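Local coordinates for protein oxidoreductase (Streptomyces globisporus, PDB 4R82) that reduces FAD with NADH and, through free diffusion, supplies FADH2 to the halogenase and monooxygenase of enediyne antibiotic C-1027 biosynthesis, at residues R25-V37 and E163-F175. Numbering follows the deposited sequence.
Sequences RVFGDFPTGVTVV and EGMLFSGGRFRRF. With NAD (nicotinamide-adenine-dinucleotide), chain C; FAD (flavin-adenine dinucleotide), chain K; ACT (acetate ion), chain G.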
loop_
_atom_site.group_PDB
_atom_site.type_symbol
_atom_site.label_atom_id
_atom_site.label_comp_id
_atom_site.label_asym_id
_atom_site.label_seq_id
_atom_site.Cartn_x
_atom_site.Cartn_y
_atom_site.Cartn_z
ATOM N N ARG A 25 11.585 1.949 10.490
ATOM C CA ARG A 25 11.615 0.521 10.824
ATOM C C ARG A 25 10.211 -0.056 10.851
ATOM O O ARG A 25 9.962 -1.130 10.290
ATOM C CB ARG A 25 12.273 0.262 12.174
ATOM C CG ARG A 25 13.770 0.427 12.182
ATOM C CD ARG A 25 14.341 -0.011 13.519
ATOM N NE ARG A 25 15.762 0.280 13.597
ATOM C CZ ARG A 25 16.345 0.830 14.656
ATOM N NH1 ARG A 25 15.622 1.143 15.722
ATOM N NH2 ARG A 25 17.649 1.066 14.650
ATOM N N VAL A 26 9.287 0.636 11.508
ATOM C CA VAL A 26 7.923 0.101 11.593
ATOM C C VAL A 26 7.169 0.220 10.266
ATOM O O VAL A 26 6.372 -0.666 9.923
ATOM C CB VAL A 26 7.114 0.668 12.799
ATOM C CG1 VAL A 26 6.696 2.097 12.551
ATOM C CG2 VAL A 26 5.888 -0.205 13.069
ATOM N N PHE A 27 7.422 1.284 9.500
ATOM C CA PHE A 27 6.832 1.363 8.167
ATOM C C PHE A 27 7.284 0.172 7.321
ATOM O O PHE A 27 6.502 -0.377 6.521
ATOM C CB PHE A 27 7.213 2.668 7.457
ATOM C CG PHE A 27 6.456 3.882 7.941
ATOM C CD1 PHE A 27 5.426 3.765 8.861
ATOM C CD2 PHE A 27 6.768 5.142 7.439
ATOM C CE1 PHE A 27 4.731 4.893 9.294
ATOM C CE2 PHE A 27 6.062 6.272 7.851
ATOM C CZ PHE A 27 5.046 6.141 8.778
ATOM N N GLY A 28 8.533 -0.246 7.523
ATOM C CA GLY A 28 9.106 -1.342 6.761
ATOM C C GLY A 28 8.527 -2.694 7.126
ATOM O O GLY A 28 8.736 -3.682 6.398
ATOM N N ASP A 29 7.808 -2.757 8.246
ATOM C CA ASP A 29 7.205 -4.015 8.680
ATOM C C ASP A 29 6.015 -4.439 7.808
ATOM O O ASP A 29 5.671 -5.615 7.775
ATOM C CB ASP A 29 6.784 -3.965 10.152
ATOM C CG ASP A 29 7.955 -4.005 11.093
ATOM O OD1 ASP A 29 8.979 -4.650 10.771
ATOM O OD2 ASP A 29 7.838 -3.407 12.176
ATOM N N PHE A 30 5.389 -3.493 7.119
ATOM C CA PHE A 30 4.328 -3.840 6.176
ATOM C C PHE A 30 4.933 -4.038 4.795
ATOM O O PHE A 30 5.434 -3.085 4.189
ATOM C CB PHE A 30 3.265 -2.743 6.131
ATOM C CG PHE A 30 2.116 -3.053 5.209
ATOM C CD1 PHE A 30 1.107 -3.920 5.614
ATOM C CD2 PHE A 30 2.041 -2.479 3.951
ATOM C CE1 PHE A 30 0.036 -4.206 4.779
ATOM C CE2 PHE A 30 0.975 -2.765 3.107
ATOM C CZ PHE A 30 -0.022 -3.635 3.521
ATOM N N PRO A 31 4.879 -5.280 4.280
ATOM C CA PRO A 31 5.497 -5.606 2.989
ATOM C C PRO A 31 4.708 -5.011 1.840
ATOM O O PRO A 31 3.484 -4.893 1.937
ATOM C CB PRO A 31 5.372 -7.138 2.907
ATOM C CG PRO A 31 4.941 -7.597 4.268
ATOM C CD PRO A 31 4.249 -6.454 4.916
ATOM N N THR A 32 5.393 -4.625 0.767
ATOM C CA THR A 32 4.708 -4.142 -0.423
ATOM C C THR A 32 5.422 -4.631 -1.676
ATOM O O THR A 32 6.543 -5.137 -1.613
ATOM C CB THR A 32 4.706 -2.594 -0.491
ATOM O OG1 THR A 32 6.039 -2.134 -0.705
ATOM C CG2 THR A 32 4.168 -1.963 0.792
ATOM N N GLY A 33 4.779 -4.443 -2.823
ATOM C CA GLY A 33 5.480 -4.508 -4.086
ATOM C C GLY A 33 6.258 -3.230 -4.327
ATOM O O GLY A 33 6.401 -2.386 -3.430
ATOM N N VAL A 34 6.773 -3.085 -5.542
ATOM C CA VAL A 34 7.530 -1.897 -5.915
ATOM C C VAL A 34 7.056 -1.486 -7.292
ATOM O O VAL A 34 6.926 -2.335 -8.174
ATOM C CB VAL A 34 9.037 -2.206 -5.987
ATOM C CG1 VAL A 34 9.818 -0.937 -6.292
ATOM C CG2 VAL A 34 9.527 -2.825 -4.679
ATOM N N THR A 35 6.783 -0.198 -7.477
ATOM C CA THR A 35 6.418 0.306 -8.797
ATOM C C THR A 35 7.416 1.354 -9.243
ATOM O O THR A 35 8.211 1.865 -8.438
ATOM C CB THR A 35 5.026 0.978 -8.805
ATOM O OG1 THR A 35 5.113 2.261 -8.171
ATOM C CG2 THR A 35 4.003 0.120 -8.069
ATOM N N VAL A 36 7.372 1.683 -10.527
ATOM C CA VAL A 36 7.989 2.926 -10.990
ATOM C C VAL A 36 6.842 3.769 -11.508
ATOM O O VAL A 36 6.070 3.328 -12.372
ATOM C CB VAL A 36 9.029 2.703 -12.099
ATOM C CG1 VAL A 36 9.537 4.041 -12.631
ATOM C CG2 VAL A 36 10.202 1.873 -11.573
ATOM N N VAL A 37 6.707 4.967 -10.953
ATOM C CA VAL A 37 5.745 5.932 -11.455
ATOM C C VAL A 37 6.419 6.757 -12.539
ATOM O O VAL A 37 7.543 7.228 -12.345
ATOM C CB VAL A 37 5.270 6.859 -10.323
ATOM C CG1 VAL A 37 4.369 7.974 -10.868
ATOM C CG2 VAL A 37 4.525 6.052 -9.262
ATOM N N GLU A 163 5.275 -12.104 -11.902
ATOM C CA GLU A 163 4.951 -11.928 -10.494
ATOM C C GLU A 163 5.788 -10.777 -9.944
ATOM O O GLU A 163 6.947 -10.623 -10.327
ATOM C CB GLU A 163 5.302 -13.232 -9.775
ATOM C CG GLU A 163 4.937 -13.311 -8.321
ATOM C CD GLU A 163 4.821 -14.752 -7.877
ATOM O OE1 GLU A 163 3.702 -15.300 -7.950
ATOM O OE2 GLU A 163 5.851 -15.340 -7.490
ATOM N N GLY A 164 5.219 -9.972 -9.045
ATOM C CA GLY A 164 5.904 -8.782 -8.555
ATOM C C GLY A 164 7.095 -8.996 -7.624
ATOM O O GLY A 164 7.188 -10.008 -6.923
HETATM N N MSE A 165 8.025 -8.044 -7.634
HETATM C CA MSE A 165 9.086 -8.051 -6.634
HETATM C C MSE A 165 8.505 -7.528 -5.332
HETATM O O MSE A 165 7.406 -6.968 -5.321
HETATM C CB MSE A 165 10.289 -7.220 -7.097
HETATM C CG MSE A 165 10.000 -5.770 -7.397
HETATM SE SE MSE A 165 11.636 -4.790 -7.912
HETATM C CE MSE A 165 12.714 -5.187 -6.368
ATOM N N LEU A 166 9.237 -7.725 -4.237
ATOM C CA LEU A 166 8.788 -7.334 -2.905
ATOM C C LEU A 166 9.805 -6.410 -2.247
ATOM O O LEU A 166 11.002 -6.464 -2.555
ATOM C CB LEU A 166 8.603 -8.572 -2.027
ATOM C CG LEU A 166 7.587 -9.570 -2.573
ATOM C CD1 LEU A 166 7.625 -10.864 -1.801
ATOM C CD2 LEU A 166 6.213 -8.939 -2.485
ATOM N N PHE A 167 9.307 -5.572 -1.339
ATOM C CA PHE A 167 10.123 -4.658 -0.541
ATOM C C PHE A 167 9.594 -4.777 0.888
ATOM O O PHE A 167 8.409 -4.519 1.155
ATOM C CB PHE A 167 9.924 -3.232 -1.073
ATOM C CG PHE A 167 10.732 -2.172 -0.363
ATOM C CD1 PHE A 167 12.103 -2.300 -0.197
ATOM C CD2 PHE A 167 10.111 -1.004 0.080
ATOM C CE1 PHE A 167 12.837 -1.304 0.435
ATOM C CE2 PHE A 167 10.844 -0.011 0.715
ATOM C CZ PHE A 167 12.199 -0.166 0.887
ATOM N N SER A 168 10.462 -5.178 1.805
ATOM C CA SER A 168 10.035 -5.376 3.184
ATOM C C SER A 168 11.248 -5.265 4.084
ATOM O O SER A 168 12.330 -5.744 3.743
ATOM C CB SER A 168 9.365 -6.749 3.337
ATOM O OG SER A 168 8.933 -6.974 4.673
ATOM N N GLY A 169 11.088 -4.600 5.223
ATOM C CA GLY A 169 12.194 -4.457 6.155
ATOM C C GLY A 169 13.348 -3.686 5.545
ATOM O O GLY A 169 14.508 -3.857 5.952
ATOM N N GLY A 170 13.030 -2.835 4.572
ATOM C CA GLY A 170 14.036 -2.023 3.909
ATOM C C GLY A 170 14.870 -2.781 2.890
ATOM O O GLY A 170 15.887 -2.269 2.413
ATOM N N ARG A 171 14.440 -3.994 2.548
ATOM C CA ARG A 171 15.195 -4.852 1.631
ATOM C C ARG A 171 14.316 -5.348 0.509
ATOM O O ARG A 171 13.105 -5.483 0.672
ATOM C CB ARG A 171 15.728 -6.092 2.352
ATOM C CG ARG A 171 16.671 -5.838 3.493
ATOM C CD ARG A 171 17.073 -7.159 4.105
ATOM N NE ARG A 171 17.957 -7.003 5.253
ATOM C CZ ARG A 171 19.260 -6.766 5.160
ATOM N NH1 ARG A 171 19.995 -6.645 6.257
ATOM N NH2 ARG A 171 19.831 -6.642 3.967
ATOM N N PHE A 172 14.926 -5.653 -0.631
ATOM C CA PHE A 172 14.173 -6.302 -1.696
ATOM C C PHE A 172 14.098 -7.795 -1.379
ATOM O O PHE A 172 15.061 -8.388 -0.887
ATOM C CB PHE A 172 14.817 -6.045 -3.055
ATOM C CG PHE A 172 14.745 -4.602 -3.498
ATOM C CD1 PHE A 172 13.562 -3.887 -3.393
ATOM C CD2 PHE A 172 15.870 -3.961 -3.992
ATOM C CE1 PHE A 172 13.499 -2.558 -3.800
ATOM C CE2 PHE A 172 15.812 -2.639 -4.404
ATOM C CZ PHE A 172 14.627 -1.938 -4.298
ATOM N N ARG A 173 12.936 -8.391 -1.622
ATOM C CA ARG A 173 12.706 -9.787 -1.248
ATOM C C ARG A 173 11.987 -10.482 -2.401
ATOM O O ARG A 173 11.560 -9.827 -3.344
ATOM C CB ARG A 173 11.852 -9.855 0.030
ATOM C CG ARG A 173 12.514 -9.288 1.279
ATOM C CD ARG A 173 13.672 -10.152 1.748
ATOM N NE ARG A 173 13.245 -11.512 2.085
ATOM C CZ ARG A 173 12.790 -11.877 3.280
ATOM N NH1 ARG A 173 12.709 -10.985 4.258
ATOM N NH2 ARG A 173 12.418 -13.131 3.503
ATOM N N ARG A 174 11.853 -11.804 -2.305
ATOM C CA ARG A 174 11.175 -12.623 -3.312
ATOM C C ARG A 174 10.081 -13.476 -2.671
ATOM O O ARG A 174 10.165 -13.812 -1.486
ATOM C CB ARG A 174 12.177 -13.581 -3.960
ATOM C CG ARG A 174 12.732 -13.141 -5.290
ATOM C CD ARG A 174 13.608 -14.239 -5.899
ATOM N NE ARG A 174 13.609 -14.161 -7.356
ATOM C CZ ARG A 174 14.338 -13.294 -8.051
ATOM N NH1 ARG A 174 15.133 -12.437 -7.423
ATOM N NH2 ARG A 174 14.274 -13.282 -9.373
ATOM N N PHE A 175 9.083 -13.857 -3.469
ATOM C CA PHE A 175 8.070 -14.823 -3.029
ATOM C C PHE A 175 8.632 -16.234 -2.985
ATOM O O PHE A 175 9.475 -16.605 -3.814
ATOM C CB PHE A 175 6.913 -14.903 -4.035
ATOM C CG PHE A 175 5.933 -13.744 -3.989
ATOM C CD1 PHE A 175 4.970 -13.666 -2.986
ATOM C CD2 PHE A 175 5.919 -12.802 -5.004
ATOM C CE1 PHE A 175 4.042 -12.628 -2.976
ATOM C CE2 PHE A 175 4.995 -11.755 -5.000
ATOM C CZ PHE A 175 4.061 -11.672 -3.984
HETATM P PA NAD C . 14.093 2.293 4.379
HETATM O O1A NAD C . 14.320 3.302 3.255
HETATM O O2A NAD C . 15.024 1.113 4.182
HETATM O O5B NAD C . 12.624 1.755 4.252
HETATM C C5B NAD C . 11.816 1.426 5.323
HETATM C C4B NAD C . 10.448 1.956 5.275
HETATM O O4B NAD C . 10.506 3.341 5.473
HETATM C C3B NAD C . 9.830 1.730 3.959
HETATM O O3B NAD C . 8.472 1.463 4.149
HETATM C C2B NAD C . 9.965 3.011 3.274
HETATM O O2B NAD C . 9.023 3.174 2.276
HETATM C C1B NAD C . 9.781 3.959 4.363
HETATM N N9A NAD C . 10.348 5.291 4.116
HETATM C C8A NAD C . 11.641 5.598 3.898
HETATM N N7A NAD C . 11.784 6.922 3.718
HETATM C C5A NAD C . 10.555 7.475 3.819
HETATM C C6A NAD C . 10.067 8.779 3.725
HETATM N N6A NAD C . 10.925 9.836 3.475
HETATM N N1A NAD C . 8.755 8.997 3.891
HETATM C C2A NAD C . 7.897 7.993 4.125
HETATM N N3A NAD C . 8.331 6.730 4.231
HETATM C C4A NAD C . 9.642 6.445 4.077
HETATM O O3 NAD C . 14.397 2.959 5.773
HETATM N N1 FAD K . 9.461 8.226 -2.773
HETATM C C2 FAD K . 8.226 8.688 -2.660
HETATM O O2 FAD K . 8.015 10.061 -2.664
HETATM N N3 FAD K . 7.153 7.908 -2.556
HETATM C C4 FAD K . 7.308 6.574 -2.548
HETATM O O4 FAD K . 6.205 5.749 -2.445
HETATM C C4X FAD K . 8.614 6.015 -2.638
HETATM N N5 FAD K . 8.774 4.655 -2.607
HETATM C C5X FAD K . 10.033 4.147 -2.730
HETATM C C6 FAD K . 10.195 2.737 -2.718
HETATM C C7 FAD K . 11.482 2.203 -2.817
HETATM C C7M FAD K . 11.692 0.672 -2.807
HETATM C C8 FAD K . 12.594 3.052 -2.947
HETATM C C8M FAD K . 13.978 2.444 -3.065
HETATM C C9 FAD K . 12.434 4.446 -2.962
HETATM C C9A FAD K . 11.137 5.005 -2.854
HETATM N N10 FAD K . 10.972 6.378 -2.874
HETATM C C10 FAD K . 9.706 6.873 -2.763
HETATM C "C1'" FAD K . 12.099 7.307 -2.988
HETATM C "C2'" FAD K . 12.346 7.792 -4.404
HETATM O "O2'" FAD K . 12.301 6.673 -5.277
HETATM C "C3'" FAD K . 13.755 8.366 -4.486
HETATM O "O3'" FAD K . 14.662 7.431 -3.936
HETATM C "C4'" FAD K . 13.876 9.608 -3.657
HETATM O "O4'" FAD K . 12.724 10.382 -3.853
HETATM C "C5'" FAD K . 15.174 10.390 -3.978
HETATM O "O5'" FAD K . 15.143 11.074 -5.242
HETATM P P FAD K . 13.877 12.010 -5.707
HETATM O O1P FAD K . 14.339 13.149 -6.606
HETATM O O2P FAD K . 13.225 12.584 -4.470
HETATM O O3P FAD K . 12.901 11.148 -6.469
HETATM C C ACT G . 10.761 -8.399 6.869
HETATM O O ACT G . 11.207 -8.725 7.997
HETATM O OXT ACT G . 10.543 -7.182 6.688
HETATM C CH3 ACT G . 10.491 -9.407 5.795
HETATM O O HOH W 1 7.256 -7.781 7.200
HETATM O O HOH W 2 7.906 -2.207 3.217
HETATM O O HOH W 3 6.022 -5.420 -7.228
#
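Thr32 and Phe167 form a single antiparallel, hydrogen-bonded bridge. Thr32 N reaches Phe167 O at 3.0 Å, and Phe167 N returns to Thr32 O at 2.8 Å. Their side chains lie side by side and point the same way. Thr32 OG1 sits near the plane of the Phe167 ring, at its edge. Thr32 OG1 donates to Gly33 O (2.8 Å), in the carbonyl plane on a lone pair. Val34 crosses Phe167 and sets CG2 against Phe167 CB (3.7 Å). The same methyl meets Phe172 CE1 obliquely, while Val34 CB packs on CG of selenomethionine Met165 (4.0 Å).

The Phe167 ring swings away from the bridge, with CG anti to the backbone N (chi1 -179°). One face then receives the flavin methyl C7M over its centre, 3.5 Å above the plane. NAD O2B lies in plane at the ring edge. Further along, Gly169 N in the type I' hairpin turn 168-171 donates to Gly28 O at 2.8 Å. Gly28 and Gly170 both border NAD.

Backbone bonds thus join the 166-173 hairpin to residues 28-32, and the Phe167 side chain lines both pockets, its apolar face against the flavin methyl and its edge at the NAD ribose.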